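Local coordinates for uncharacterized protein MT2708 (PDB 2FGG), which is of unknown function and belongs to the Rv2632c-like family, being related to Rv1738 of Mycobacterium tuberculosis, at residues Asp49-Val52 against Ala53-Asp57. Sequence-based numbering, arbitrary orientation.
Sequences DEPV and AQIGD
Ile55, in the first turn of the helix, sends its CD1 methyl back against the loop that leads into it, where it meets two apolar groups, one on Pro51 and one on Val52. Each of the five successive residues Asp49 to Ala53 is preceded by a peptide bond modelled as cis, four of them non-proline, so fine detail in the loop is doubtful. With that caution, Pro51 CB lies 3.9 Å from Ile55 CD1, and Val52 CG1 lies 3.8 Å from the same methyl, with both pairs of side chains inclined to each other. The torsions of Ile55 account for its reach: CG1 is turned beside the backbone N (chi1 -61°) and CD1 is extended beyond it (chi2 171°). The second Val52 branch, CG2, crowds Ala53 CB at 3.4 Å, a closeness as doubtful as the cis bonds around it. The Val52 carbonyl oxygen also rests 3.3 Å from Ile55 CB. No hydrogen bond joins the loop to the helix start here. The helical hydrogen bonding starts with Asp57 N donating to Ala53 O at 3.2 Å. Gln54 NE2 hydrogen-bonds to Glu58 OE1, the next turn on. Ala53 occupies the N-cap position, and the arrangement is a surface loop-to-helix junction, connecting strand 35-43 to the long helix 54-83.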
loop_
_atom_site.group_PDB
_atom_site.type_symbol
_atom_site.label_atom_id
_atom_site.label_comp_id
_atom_site.label_asym_id
_atom_site.label_seq_id
_atom_site.Cartn_x
_atom_site.Cartn_y
_atom_site.Cartn_z
ATOM N N ASP A 49 18.766 7.843 17.695
ATOM C CA ASP A 49 19.647 8.756 16.965
ATOM C C ASP A 49 20.160 8.153 15.634
ATOM O O ASP A 49 21.195 7.481 15.626
ATOM C CB ASP A 49 20.823 9.136 17.886
ATOM C CG ASP A 49 21.715 10.225 17.306
ATOM O OD1 ASP A 49 22.927 10.217 17.617
ATOM O OD2 ASP A 49 21.213 11.091 16.556
ATOM N N GLU A 50 19.451 8.358 14.515
ATOM C CA GLU A 50 18.121 8.998 14.465
ATOM C C GLU A 50 17.098 8.357 13.494
ATOM O O GLU A 50 15.905 8.681 13.580
ATOM C CB GLU A 50 18.207 10.529 14.259
ATOM C CG GLU A 50 18.275 11.011 12.807
ATOM C CD GLU A 50 19.640 11.572 12.422
ATOM O OE1 GLU A 50 19.929 11.637 11.207
ATOM O OE2 GLU A 50 20.421 11.951 13.326
ATOM N N PRO A 51 17.538 7.460 12.574
ATOM C CA PRO A 51 18.887 7.083 12.079
ATOM C C PRO A 51 19.658 8.102 11.159
ATOM O O PRO A 51 20.553 8.732 11.724
ATOM C CB PRO A 51 18.694 5.651 11.540
ATOM C CG PRO A 51 17.271 5.237 12.010
ATOM C CD PRO A 51 16.521 6.540 12.036
ATOM N N VAL A 52 19.460 8.306 9.835
ATOM C CA VAL A 52 18.968 7.452 8.704
ATOM C C VAL A 52 17.527 6.887 8.730
ATOM O O VAL A 52 17.305 5.840 9.312
ATOM C CB VAL A 52 20.089 6.439 8.178
ATOM C CG1 VAL A 52 20.509 5.400 9.220
ATOM C CG2 VAL A 52 19.690 5.773 6.871
ATOM N N ALA A 53 16.548 7.475 8.031
ATOM C CA ALA A 53 16.604 8.185 6.738
ATOM C C ALA A 53 16.083 7.159 5.729
ATOM O O ALA A 53 14.893 7.133 5.429
ATOM C CB ALA A 53 17.984 8.694 6.368
ATOM N N GLN A 54 16.962 6.280 5.258
ATOM C CA GLN A 54 16.559 5.174 4.400
ATOM C C GLN A 54 15.777 4.128 5.195
ATOM O O GLN A 54 14.809 3.572 4.682
ATOM C CB GLN A 54 17.775 4.537 3.726
ATOM C CG GLN A 54 17.440 3.538 2.629
ATOM C CD GLN A 54 18.639 2.710 2.223
ATOM O OE1 GLN A 54 19.608 3.231 1.677
ATOM N NE2 GLN A 54 18.582 1.412 2.489
ATOM N N ILE A 55 16.195 3.880 6.440
ATOM C CA ILE A 55 15.514 2.932 7.328
ATOM C C ILE A 55 14.055 3.335 7.566
ATOM O O ILE A 55 13.153 2.528 7.371
ATOM C CB ILE A 55 16.249 2.741 8.681
ATOM C CG1 ILE A 55 17.659 2.193 8.464
ATOM C CG2 ILE A 55 15.465 1.797 9.586
ATOM C CD1 ILE A 55 18.530 2.187 9.713
ATOM N N GLY A 56 13.830 4.582 7.972
ATOM C CA GLY A 56 12.478 5.092 8.178
ATOM C C GLY A 56 11.610 5.056 6.930
ATOM O O GLY A 56 10.438 4.700 7.000
ATOM N N ASP A 57 12.195 5.423 5.790
ATOM C CA ASP A 57 11.501 5.436 4.501
ATOM C C ASP A 57 11.080 4.048 4.069
ATOM O O ASP A 57 9.913 3.824 3.752
ATOM C CB ASP A 57 12.389 6.029 3.402
ATOM C CG ASP A 57 12.659 7.500 3.591
ATOM O OD1 ASP A 57 12.130 8.110 4.548
ATOM O OD2 ASP A 57 13.433 8.045 2.779
#